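Local coordinates for possible glutathione S-transferase (Rhodopseudomonas palustris, PDB 3M8N), which probably acts as a glutathione transferase, joining glutathione to electrophilic substrates, and forms a dimer, at residues A[97-100]-A[101-104]; A[133-136]-A[137-140]; A[139-142]-A[143-146]; A[177-180]-A[181-184]; A[184-187]-A[188-191]. All blocks are in the same frame, centred on the assembly; numbering follows the deposited sequence.

Contact 1 (A[97-100]-A[101-104])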
loop_
_atom_site.group_PDB
_atom_site.type_symbol
_atom_site.label_atom_id
_atom_site.label_comp_id
_atom_site.label_asym_id
_atom_site.label_seq_id
_atom_site.Cartn_x
_atom_site.Cartn_y
_atom_site.Cartn_z
HETATM N N MSE A 97 -6.486 1.598 -1.105
HETATM C CA MSE A 97 -5.424 1.641 -0.096
HETATM C C MSE A 97 -4.002 1.538 -0.630
HETATM O O MSE A 97 -3.093 2.132 -0.059
HETATM C CB MSE A 97 -5.626 0.517 0.905
HETATM C CG MSE A 97 -6.959 0.529 1.467
HETATM SE SE MSE A 97 -7.316 -0.787 2.874
HETATM C CE MSE A 97 -6.343 0.067 4.104
ATOM N N PHE A 98 -3.792 0.744 -1.675
ATOM C CA PHE A 98 -2.512 0.753 -2.351
ATOM C C PHE A 98 -2.255 2.088 -3.015
ATOM O O PHE A 98 -1.151 2.572 -2.940
ATOM C CB PHE A 98 -2.356 -0.420 -3.310
ATOM C CG PHE A 98 -2.027 -1.713 -2.602
ATOM C CD1 PHE A 98 -0.861 -1.830 -1.880
ATOM C CD2 PHE A 98 -2.924 -2.780 -2.588
ATOM C CE1 PHE A 98 -0.525 -3.029 -1.205
ATOM C CE2 PHE A 98 -2.635 -3.950 -1.867
ATOM C CZ PHE A 98 -1.399 -4.065 -1.202
ATOM N N PHE A 99 -3.294 2.704 -3.578
ATOM C CA PHE A 99 -3.216 4.048 -4.113
ATOM C C PHE A 99 -2.854 5.005 -3.059
ATOM O O PHE A 99 -2.001 5.801 -3.297
ATOM C CB PHE A 99 -4.523 4.442 -4.756
ATOM C CG PHE A 99 -4.637 5.915 -5.133
ATOM C CD1 PHE A 99 -4.244 6.369 -6.368
ATOM C CD2 PHE A 99 -5.247 6.822 -4.272
ATOM C CE1 PHE A 99 -4.413 7.721 -6.697
ATOM C CE2 PHE A 99 -5.402 8.147 -4.629
ATOM C CZ PHE A 99 -4.987 8.582 -5.811
ATOM N N GLU A 100 -3.456 4.935 -1.891
ATOM C CA GLU A 100 -3.067 5.830 -0.795
ATOM C C GLU A 100 -1.613 5.651 -0.456
ATOM O O GLU A 100 -0.936 6.600 -0.230
ATOM C CB GLU A 100 -3.936 5.607 0.443
ATOM C CG GLU A 100 -3.733 6.566 1.607
ATOM C CD GLU A 100 -2.655 6.162 2.652
ATOM O OE1 GLU A 100 -2.015 5.112 2.569
ATOM O OE2 GLU A 100 -2.380 6.920 3.591
ATOM N N GLN A 101 -1.113 4.435 -0.456
ATOM C CA GLN A 101 0.308 4.138 -0.116
ATOM C C GLN A 101 1.393 4.760 -1.035
ATOM O O GLN A 101 2.360 5.266 -0.532
ATOM C CB GLN A 101 0.517 2.601 0.037
ATOM C CG GLN A 101 1.465 2.094 1.169
ATOM C CD GLN A 101 1.402 2.886 2.435
ATOM O OE1 GLN A 101 2.396 3.461 2.841
ATOM N NE2 GLN A 101 0.216 2.988 3.046
ATOM N N HIS A 102 1.224 4.725 -2.357
ATOM C CA HIS A 102 2.185 5.365 -3.276
ATOM C C HIS A 102 1.877 6.805 -3.721
ATOM O O HIS A 102 2.773 7.487 -4.096
ATOM C CB HIS A 102 2.454 4.499 -4.508
ATOM C CG HIS A 102 1.326 4.475 -5.482
ATOM N ND1 HIS A 102 1.223 5.373 -6.514
ATOM C CD2 HIS A 102 0.276 3.637 -5.606
ATOM C CE1 HIS A 102 0.125 5.122 -7.202
ATOM N NE2 HIS A 102 -0.477 4.077 -6.666
ATOM N N ALA A 103 0.624 7.248 -3.628
ATOM C CA ALA A 103 0.208 8.595 -4.036
ATOM C C ALA A 103 -0.062 9.614 -2.946
ATOM O O ALA A 103 0.278 10.733 -3.120
ATOM C CB ALA A 103 -0.943 8.542 -5.017
ATOM N N LEU A 104 -0.629 9.245 -1.807
ATOM C CA LEU A 104 -0.871 10.194 -0.673
ATOM C C LEU A 104 0.196 10.296 0.393
ATOM O O LEU A 104 0.623 11.419 0.730
ATOM C CB LEU A 104 -2.198 9.938 0.063
ATOM C CG LEU A 104 -3.355 10.856 -0.233
ATOM C CD1 LEU A 104 -3.680 10.800 -1.701
ATOM C CD2 LEU A 104 -4.504 10.400 0.539
#

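Contact 2 (A[133-136]-A[137-140])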
loop_
_atom_site.group_PDB
_atom_site.type_symbol
_atom_site.label_atom_id
_atom_site.label_comp_id
_atom_site.label_asym_id
_atom_site.label_seq_id
_atom_site.Cartn_x
_atom_site.Cartn_y
_atom_site.Cartn_z
ATOM N N LEU A 133 3.387 18.954 -3.678
ATOM C CA LEU A 133 2.226 19.670 -4.149
ATOM C C LEU A 133 1.805 19.141 -5.534
ATOM O O LEU A 133 0.651 18.742 -5.762
ATOM C CB LEU A 133 2.494 21.187 -4.150
ATOM C CG LEU A 133 2.532 21.913 -2.794
ATOM C CD1 LEU A 133 2.332 23.424 -2.940
ATOM C CD2 LEU A 133 1.488 21.426 -1.828
ATOM N N GLU A 134 2.747 19.134 -6.457
ATOM C CA GLU A 134 2.414 18.679 -7.763
ATOM C C GLU A 134 1.764 17.253 -7.691
ATOM O O GLU A 134 0.737 17.006 -8.327
ATOM C CB GLU A 134 3.633 18.864 -8.718
ATOM C CG GLU A 134 4.003 17.715 -9.699
ATOM C CD GLU A 134 2.859 17.248 -10.638
ATOM O OE1 GLU A 134 2.263 18.109 -11.326
ATOM O OE2 GLU A 134 2.563 16.006 -10.696
ATOM N N ARG A 135 2.346 16.337 -6.916
ATOM C CA ARG A 135 1.937 14.931 -6.979
ATOM C C ARG A 135 0.708 14.684 -6.114
ATOM O O ARG A 135 -0.116 13.863 -6.456
ATOM C CB ARG A 135 3.065 13.981 -6.550
ATOM C CG ARG A 135 4.358 14.077 -7.302
ATOM C CD ARG A 135 4.452 12.921 -8.230
ATOM N NE ARG A 135 3.385 12.996 -9.238
ATOM C CZ ARG A 135 2.899 11.957 -9.930
ATOM N NH1 ARG A 135 3.389 10.710 -9.724
ATOM N NH2 ARG A 135 1.911 12.176 -10.817
ATOM N N GLY A 136 0.618 15.394 -5.002
ATOM C CA GLY A 136 -0.557 15.401 -4.130
ATOM C C GLY A 136 -1.809 15.929 -4.813
ATOM O O GLY A 136 -2.875 15.418 -4.569
ATOM N N TYR A 137 -1.678 16.934 -5.692
ATOM C CA TYR A 137 -2.822 17.475 -6.370
ATOM C C TYR A 137 -3.257 16.537 -7.464
ATOM O O TYR A 137 -4.430 16.442 -7.755
ATOM C CB TYR A 137 -2.496 18.846 -6.972
ATOM C CG TYR A 137 -2.660 20.028 -6.035
ATOM C CD1 TYR A 137 -3.878 20.302 -5.439
ATOM C CD2 TYR A 137 -1.590 20.862 -5.758
ATOM C CE1 TYR A 137 -4.032 21.386 -4.570
ATOM C CE2 TYR A 137 -1.723 21.970 -4.894
ATOM C CZ TYR A 137 -2.948 22.226 -4.310
ATOM O OH TYR A 137 -3.092 23.285 -3.448
ATOM N N ALA A 138 -2.319 15.848 -8.092
ATOM C CA ALA A 138 -2.703 14.875 -9.069
ATOM C C ALA A 138 -3.491 13.735 -8.408
ATOM O O ALA A 138 -4.401 13.201 -9.006
ATOM C CB ALA A 138 -1.503 14.357 -9.763
ATOM N N ALA A 139 -3.134 13.371 -7.170
ATOM C CA ALA A 139 -3.843 12.333 -6.391
ATOM C C ALA A 139 -5.263 12.796 -5.999
ATOM O O ALA A 139 -6.260 12.089 -6.247
ATOM C CB ALA A 139 -3.034 11.909 -5.157
ATOM N N LEU A 140 -5.356 13.988 -5.410
ATOM C CA LEU A 140 -6.626 14.595 -5.072
ATOM C C LEU A 140 -7.539 14.699 -6.247
ATOM O O LEU A 140 -8.730 14.622 -6.112
ATOM C CB LEU A 140 -6.406 15.926 -4.512
ATOM C CG LEU A 140 -5.754 15.917 -3.177
ATOM C CD1 LEU A 140 -5.174 17.270 -2.952
ATOM C CD2 LEU A 140 -6.769 15.620 -2.139
#

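Contact 3 (A[139-142]-A[143-146])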
loop_
_atom_site.group_PDB
_atom_site.type_symbol
_atom_site.label_atom_id
_atom_site.label_comp_id
_atom_site.label_asym_id
_atom_site.label_seq_id
_atom_site.Cartn_x
_atom_site.Cartn_y
_atom_site.Cartn_z
ATOM N N ALA A 139 -3.134 13.371 -7.170
ATOM C CA ALA A 139 -3.843 12.333 -6.391
ATOM C C ALA A 139 -5.263 12.796 -5.999
ATOM O O ALA A 139 -6.260 12.089 -6.247
ATOM C CB ALA A 139 -3.034 11.909 -5.157
ATOM N N LEU A 140 -5.356 13.988 -5.410
ATOM C CA LEU A 140 -6.626 14.595 -5.072
ATOM C C LEU A 140 -7.539 14.699 -6.247
ATOM O O LEU A 140 -8.730 14.622 -6.112
ATOM C CB LEU A 140 -6.406 15.926 -4.512
ATOM C CG LEU A 140 -5.754 15.917 -3.177
ATOM C CD1 LEU A 140 -5.174 17.270 -2.952
ATOM C CD2 LEU A 140 -6.769 15.620 -2.139
ATOM N N GLN A 141 -6.974 14.789 -7.423
ATOM C CA GLN A 141 -7.760 14.857 -8.633
ATOM C C GLN A 141 -8.280 13.532 -9.042
ATOM O O GLN A 141 -9.391 13.444 -9.539
ATOM C CB GLN A 141 -6.922 15.428 -9.796
ATOM C CG GLN A 141 -7.730 16.015 -10.903
ATOM C CD GLN A 141 -8.517 17.207 -10.400
ATOM O OE1 GLN A 141 -7.918 18.162 -9.879
ATOM N NE2 GLN A 141 -9.868 17.134 -10.496
ATOM N N VAL A 142 -7.461 12.496 -8.877
ATOM C CA VAL A 142 -7.920 11.135 -9.089
ATOM C C VAL A 142 -9.077 10.905 -8.116
ATOM O O VAL A 142 -10.071 10.299 -8.463
ATOM C CB VAL A 142 -6.792 10.059 -8.869
ATOM C CG1 VAL A 142 -7.357 8.656 -9.011
ATOM C CG2 VAL A 142 -5.673 10.232 -9.863
HETATM N N MSE A 143 -8.949 11.418 -6.908
HETATM C CA MSE A 143 -9.994 11.242 -5.913
HETATM C C MSE A 143 -11.275 12.030 -6.233
HETATM O O MSE A 143 -12.383 11.492 -6.144
HETATM C CB MSE A 143 -9.461 11.581 -4.537
HETATM C CG MSE A 143 -8.421 10.579 -3.987
HETATM SE SE MSE A 143 -7.582 11.343 -2.494
HETATM C CE MSE A 143 -8.857 11.286 -1.133
ATOM N N GLU A 144 -11.108 13.299 -6.609
ATOM C CA GLU A 144 -12.200 14.141 -7.081
ATOM C C GLU A 144 -12.926 13.474 -8.216
ATOM O O GLU A 144 -14.141 13.340 -8.184
ATOM C CB GLU A 144 -11.642 15.451 -7.604
ATOM C CG GLU A 144 -12.701 16.444 -7.930
ATOM C CD GLU A 144 -13.371 16.956 -6.697
ATOM O OE1 GLU A 144 -12.890 16.662 -5.607
ATOM O OE2 GLU A 144 -14.378 17.675 -6.790
ATOM N N ASN A 145 -12.193 13.071 -9.231
ATOM C CA ASN A 145 -12.862 12.517 -10.381
ATOM C C ASN A 145 -13.742 11.298 -10.060
ATOM O O ASN A 145 -14.821 11.096 -10.664
ATOM C CB ASN A 145 -11.875 12.373 -11.561
ATOM C CG ASN A 145 -12.113 11.108 -12.426
ATOM O OD1 ASN A 145 -11.726 9.965 -12.028
ATOM N ND2 ASN A 145 -12.680 11.300 -13.637
ATOM N N HIS A 146 -13.300 10.511 -9.075
ATOM C CA HIS A 146 -13.978 9.281 -8.674
ATOM C C HIS A 146 -15.196 9.561 -7.830
ATOM O O HIS A 146 -16.215 8.911 -7.950
ATOM C CB HIS A 146 -12.992 8.385 -7.894
ATOM C CG HIS A 146 -13.554 7.057 -7.565
ATOM N ND1 HIS A 146 -13.951 6.712 -6.293
ATOM C CD2 HIS A 146 -13.846 6.007 -8.355
ATOM C CE1 HIS A 146 -14.467 5.503 -6.311
ATOM N NE2 HIS A 146 -14.420 5.054 -7.550
#

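Contact 4 (A[177-180]-A[181-184])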
loop_
_atom_site.group_PDB
_atom_site.type_symbol
_atom_site.label_atom_id
_atom_site.label_comp_id
_atom_site.label_asym_id
_atom_site.label_seq_id
_atom_site.Cartn_x
_atom_site.Cartn_y
_atom_site.Cartn_z
ATOM N N PHE A 177 -1.977 22.647 0.900
ATOM C CA PHE A 177 -2.866 22.306 -0.180
ATOM C C PHE A 177 -4.128 23.161 -0.016
ATOM O O PHE A 177 -4.545 23.494 1.073
ATOM C CB PHE A 177 -3.205 20.815 -0.161
ATOM C CG PHE A 177 -2.078 19.919 -0.536
ATOM C CD1 PHE A 177 -1.943 19.457 -1.817
ATOM C CD2 PHE A 177 -1.181 19.505 0.391
ATOM C CE1 PHE A 177 -0.897 18.647 -2.160
ATOM C CE2 PHE A 177 -0.119 18.674 0.046
ATOM C CZ PHE A 177 0.008 18.254 -1.210
ATOM N N ASP A 178 -4.741 23.503 -1.123
ATOM C CA ASP A 178 -5.923 24.332 -1.101
ATOM C C ASP A 178 -6.962 23.452 -1.702
ATOM O O ASP A 178 -6.864 23.060 -2.866
ATOM C CB ASP A 178 -5.678 25.652 -1.895
ATOM C CG ASP A 178 -6.969 26.457 -2.234
ATOM O OD1 ASP A 178 -8.049 26.263 -1.613
ATOM O OD2 ASP A 178 -6.868 27.330 -3.141
ATOM N N LEU A 179 -7.957 23.136 -0.881
ATOM C CA LEU A 179 -8.953 22.158 -1.258
ATOM C C LEU A 179 -10.241 22.739 -1.844
ATOM O O LEU A 179 -11.194 22.000 -2.132
ATOM C CB LEU A 179 -9.202 21.237 -0.065
ATOM C CG LEU A 179 -8.292 19.994 -0.113
ATOM C CD1 LEU A 179 -6.924 20.325 0.476
ATOM C CD2 LEU A 179 -8.914 18.808 0.637
ATOM N N SER A 180 -10.250 24.056 -2.062
ATOM C CA SER A 180 -11.441 24.744 -2.561
ATOM C C SER A 180 -11.850 24.272 -3.943
ATOM O O SER A 180 -12.982 24.263 -4.296
ATOM C CB SER A 180 -11.268 26.252 -2.474
ATOM O OG SER A 180 -10.140 26.681 -3.209
ATOM N N THR A 181 -10.918 23.769 -4.694
ATOM C CA THR A 181 -11.144 23.302 -6.048
ATOM C C THR A 181 -11.656 21.814 -6.120
ATOM O O THR A 181 -11.870 21.238 -7.213
ATOM C CB THR A 181 -9.789 23.559 -6.793
ATOM O OG1 THR A 181 -9.470 22.474 -7.682
ATOM C CG2 THR A 181 -8.571 23.778 -5.707
ATOM N N PHE A 182 -11.874 21.205 -4.943
ATOM C CA PHE A 182 -12.228 19.766 -4.811
ATOM C C PHE A 182 -13.435 19.595 -3.903
ATOM O O PHE A 182 -13.297 19.108 -2.787
ATOM C CB PHE A 182 -11.064 18.968 -4.224
ATOM C CG PHE A 182 -9.788 19.147 -4.953
ATOM C CD1 PHE A 182 -9.515 18.389 -6.094
ATOM C CD2 PHE A 182 -8.849 20.080 -4.525
ATOM C CE1 PHE A 182 -8.319 18.551 -6.792
ATOM C CE2 PHE A 182 -7.673 20.247 -5.217
ATOM C CZ PHE A 182 -7.422 19.489 -6.365
ATOM N N PRO A 183 -14.629 20.002 -4.389
ATOM C CA PRO A 183 -15.894 19.881 -3.640
ATOM C C PRO A 183 -16.330 18.438 -3.353
ATOM O O PRO A 183 -16.812 18.185 -2.269
ATOM C CB PRO A 183 -16.918 20.571 -4.568
ATOM C CG PRO A 183 -16.266 20.570 -5.929
ATOM C CD PRO A 183 -14.826 20.656 -5.702
ATOM N N ALA A 184 -16.177 17.527 -4.321
ATOM C CA ALA A 184 -16.501 16.111 -4.147
ATOM C C ALA A 184 -15.621 15.525 -3.077
ATOM O O ALA A 184 -16.101 14.780 -2.234
ATOM C CB ALA A 184 -16.322 15.365 -5.430
#

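Contact 5 (A[184-187]-A[188-191])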
loop_
_atom_site.group_PDB
_atom_site.type_symbol
_atom_site.label_atom_id
_atom_site.label_comp_id
_atom_site.label_asym_id
_atom_site.label_seq_id
_atom_site.Cartn_x
_atom_site.Cartn_y
_atom_site.Cartn_z
ATOM N N ALA A 184 -16.177 17.527 -4.321
ATOM C CA ALA A 184 -16.501 16.111 -4.147
ATOM C C ALA A 184 -15.621 15.525 -3.077
ATOM O O ALA A 184 -16.101 14.780 -2.234
ATOM C CB ALA A 184 -16.322 15.365 -5.430
ATOM N N VAL A 185 -14.365 15.938 -3.043
ATOM C CA VAL A 185 -13.468 15.502 -1.990
ATOM C C VAL A 185 -13.942 15.999 -0.685
ATOM O O VAL A 185 -13.947 15.283 0.272
ATOM C CB VAL A 185 -11.948 15.865 -2.241
ATOM C CG1 VAL A 185 -11.103 15.621 -1.003
ATOM C CG2 VAL A 185 -11.394 15.030 -3.368
ATOM N N ASN A 186 -14.327 17.250 -0.641
ATOM C CA ASN A 186 -14.674 17.835 0.611
ATOM C C ASN A 186 -15.992 17.298 1.168
ATOM O O ASN A 186 -16.176 17.209 2.371
ATOM C CB ASN A 186 -14.759 19.346 0.415
ATOM C CG ASN A 186 -13.369 20.042 0.226
ATOM O OD1 ASN A 186 -13.162 20.747 -0.776
ATOM N ND2 ASN A 186 -12.464 19.906 1.212
ATOM N N ALA A 187 -16.909 16.933 0.286
ATOM C CA ALA A 187 -18.194 16.345 0.691
ATOM C C ALA A 187 -17.959 14.972 1.290
ATOM O O ALA A 187 -18.579 14.597 2.289
ATOM C CB ALA A 187 -19.173 16.241 -0.522
ATOM N N TRP A 188 -17.032 14.244 0.664
ATOM C CA TRP A 188 -16.540 12.939 1.160
ATOM C C TRP A 188 -15.921 13.008 2.584
ATOM O O TRP A 188 -16.283 12.243 3.485
ATOM C CB TRP A 188 -15.592 12.293 0.119
ATOM C CG TRP A 188 -14.914 11.082 0.646
ATOM C CD1 TRP A 188 -15.434 9.848 0.762
ATOM C CD2 TRP A 188 -13.603 11.017 1.176
ATOM N NE1 TRP A 188 -14.524 8.986 1.313
ATOM C CE2 TRP A 188 -13.380 9.683 1.572
ATOM C CE3 TRP A 188 -12.585 11.953 1.339
ATOM C CZ2 TRP A 188 -12.181 9.259 2.132
ATOM C CZ3 TRP A 188 -11.394 11.530 1.866
ATOM C CH2 TRP A 188 -11.211 10.181 2.270
ATOM N N LEU A 189 -15.060 13.986 2.820
ATOM C CA LEU A 189 -14.502 14.194 4.160
ATOM C C LEU A 189 -15.555 14.388 5.173
ATOM O O LEU A 189 -15.459 13.814 6.244
ATOM C CB LEU A 189 -13.531 15.390 4.200
ATOM C CG LEU A 189 -12.281 15.344 3.324
ATOM C CD1 LEU A 189 -11.733 16.747 3.065
ATOM C CD2 LEU A 189 -11.265 14.449 3.992
ATOM N N ARG A 190 -16.554 15.214 4.855
ATOM C CA ARG A 190 -17.668 15.452 5.773
ATOM C C ARG A 190 -18.468 14.202 5.939
ATOM O O ARG A 190 -18.909 13.942 7.017
ATOM C CB ARG A 190 -18.574 16.646 5.356
ATOM C CG ARG A 190 -17.938 18.069 5.645
ATOM C CD ARG A 190 -18.823 19.364 5.298
ATOM N NE ARG A 190 -19.188 19.411 3.870
ATOM C CZ ARG A 190 -18.515 20.051 2.897
ATOM N NH1 ARG A 190 -17.425 20.779 3.163
ATOM N NH2 ARG A 190 -18.940 19.949 1.651
ATOM N N ARG A 191 -18.652 13.401 4.894
ATOM C CA ARG A 191 -19.411 12.161 5.030
ATOM C C ARG A 191 -18.741 11.196 6.003
ATOM O O ARG A 191 -19.380 10.597 6.872
ATOM C CB ARG A 191 -19.488 11.565 3.663
ATOM C CG ARG A 191 -20.547 10.612 3.447
ATOM C CD ARG A 191 -20.539 10.151 1.977
ATOM N NE ARG A 191 -21.026 11.190 1.094
ATOM C CZ ARG A 191 -20.352 11.833 0.138
ATOM N NH1 ARG A 191 -19.103 11.560 -0.174
ATOM N NH2 ARG A 191 -20.976 12.796 -0.532
HETATM O O HOH W 1 -18.321 13.093 -2.538
#

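Contact 1 (A[97-100]-A[101-104])
The pairing of F99 with A103 is a one-turn CH-pi contact within helix 87-117, in the all-helical part of the GST fold where two subunits meet. The methyl CB of A103 stands over one face of the F99 ring, 4.1 Å from the ring centroid and displaced toward the rim at CE1. F99 presents that face because its CG lies anti to the backbone N (chi1 170°), which swings the ring along the helix toward the following turn. CG of E100 passes 4.0 Å from CB of L104, the two side chains crossing at about a right angle. E100 OE1 lies beside the Q101 amide without a sound hydrogen bond, while OE2 forms a salt bridge with K17. H102 folds its ring back over the preceding turn, bringing CD2 to 3.2 Å from the carbonyl O of F98. The four backbone bonds between the segments are of the i+4 to i kind, with a wider pi-type turn at 101-104. Across the dimer interface, H102 NE2 is hydrogen-bonded to E68 of the second subunit and F98 stacks on its counterpart there. Within the chain, helix 129-146 covers F99 and L104, and helix 160-169 packs on M97, E100 and L104.

Contact 2 (A[133-136]-A[137-140])
L133 and Y137 meet one turn apart on helix 129-146, and the polar link between them is a backbone bond. Y137 N donates to L133 O at 2.9 Å, and the same pattern continues through A138 to E134, A139 to R135 and L140 to G136. The last of these is nearly straight at the hydrogen, with an angle of 174°.

The apolar contact has the same spacing. CB of L133 faces CE2 of Y137 at 4.4 Å, a light touch. Side-chain carbons come closer to backbone carbonyls: CD2 of Y137 lies within 3.1 Å of the L133 carbonyl O. The ring is carried there because CG of Y137 sits beside its own backbone N and anti to the carbonyl carbon (chi1 -86°). CG of L140 similarly rests 3.2 Å from the carbonyl O of G136.

Charged groups occupy the exposed side. R135 NE makes a salt bridge with OE2 of its neighbour E134, its hydrogen bond long and weak at 3.4 Å, and the bends of the arginine at chi2 and chi3 bring the guanidinium alongside A138, with NH2 4.2 Å from CB of A138. The hydroxyl of Y137 is tied outside the helix, to the backbone N of D178, and its ring meets F177 edge-to-face.

Together these features describe a regular amphipathic alpha-helix of the GST C-terminal domain: A139 packs inward on F99, A103 and L104 of helix 87-117, whereas E134 and R135 lie on the exposed surface.

Contact 3 (A[139-142]-A[143-146])
The carbonyl O of A139 receives M143 N at 2.8 Å. E144 N to L140 O and N145 N to Q141 O are equally short, whereas H146 N to V142 O is longer, at 3.3 Å. On the inner side the selenomethionine M143 runs back along the preceding turn of helix 129-146. Its CG, beside the backbone N and anti to the carbonyl carbon (chi1 -69°), approaches the A139 carbonyl O to 3.5 Å, and its SE atom lies 4.4 Å from CD2 of L140. On another side Q141 bends at chi2 and brings NE2 alongside the E144 side chain, 3.8 Å from CB and nearly as close to CG. The amide and carboxylate planes are turned 66° apart, and the carboxylate is committed elsewhere: OE1 accepts from V185 N and OE2 from A184 N, a grip on the first turn of helix 183-193. M143 packs on V185 and W188 of that same helix, V142 leans on W96 and F99 of helix 87-117, and V142 and N145 also pack against S52 and P51 of the second subunit.

Contact 4 (A[177-180]-A[181-184])
F182 touches the preceding loop along one side of its side chain, beginning at CB, which lies 3.7 Å from the carbonyl O of L179. CG stands beside the backbone N and anti to the carbonyl carbon (chi1 -53°), and this turns the ring back beneath the loop. CD2 then passes 3.9 Å from CA of L179 and 4.4 Å from its CG. Farther out, CE2 reaches the carbonyl O of D178 at 3.8 Å; that oxygen lies at the ring edge, in its plane. At the tip, CZ meets the Y137 ring of helix 129-146. Over one face of the ring, near the rim, sits OG1 of T181.

The backbone beside the ring closes a type I beta turn from L179 to F182. F182 N donates to L179 O at 3.0 Å, approaching from well above the carbonyl plane rather than along a lone pair. T181 sits within this turn and directs CG2 back to the carbonyl O of D178, at 3.4 Å.

Just upstream, D178 forms an Asx turn. Its OD1 accepts both the backbone N of S180 at 3.1 Å and the hydroxyl OG of S180 at 2.7 Å, the two donors reaching it from the same face of the carboxylate plane. This double grip probably helps to hold the start of the beta turn.

F182 occupies the N-cap position of helix 183-193, so the loop arriving from helix 160-169 turns here directly into the final helix. Helix 129-146 lies against it, with Q141 and E144 packing on F182, while F177 contacts helix 87-117 through I108 and A111.

Contact 5 (A[184-187]-A[188-191])
V185 and L189 form the packed side of this segment of helix 183-193, with CG1 of V185 4.3 Å from CD1 of L189. W188 belongs to the same buried side. With CG anti to the backbone N (chi1 172°), the indole leads away from the helix and keeps CE3 near the V185 carbonyl O, 3.8 Å away and in the ring plane. The indole NE1 is hydrogen-bonded to D162, and the ring meets F153 edge-to-face.

The looser side carries two arginines folded back over the preceding turn. R190, the exposed one, is bent at chi3 and lays its guanidinium over the N186 carbonyl O, which stands 3.7 Å above the centre of that plane. R191 does the same over the A187 carbonyl O, and its NH2 also comes 3.9 Å from CB of A187; it is partly covered and has a long, weak ion pair with D151. These approaches over the face are not hydrogen bonds, though the charge probably attracts the carbonyl oxygen. A water links the turns instead: it donates to A184 O at 2.8 Å and accepts from NH1 of R191 at 2.9 Å, lying at the guanidinium edge. Beneath both sides run ordinary helical bonds, such as R191 N to A187 O at 2.9 Å.

Helix 160-169 covers V185, W188 and L189 through L165, Y166 and T169, and the loop residue L147 packs on A184 and W188.

All five contacts are local and lie in the GST C-terminal range, in chain order: contact 1 on helix 87-117, contacts 2 and 3 on helix 129-146, contact 4 at the loop entering helix 183-193, and contact 5 on that helix. Contacts 2 and 3 share A139 and L140, with centres about 9 Å apart; contacts 4 and 5 share A184. Helix 129-146 is the middle layer: it touches contact 1 on one side and contacts 4 and 5 on the other, whereas contact 1 stays about 7 Å from each of these at the nearest atoms. Contacts 1 and 3 also reach the second subunit, connecting the helical packing to the dimer.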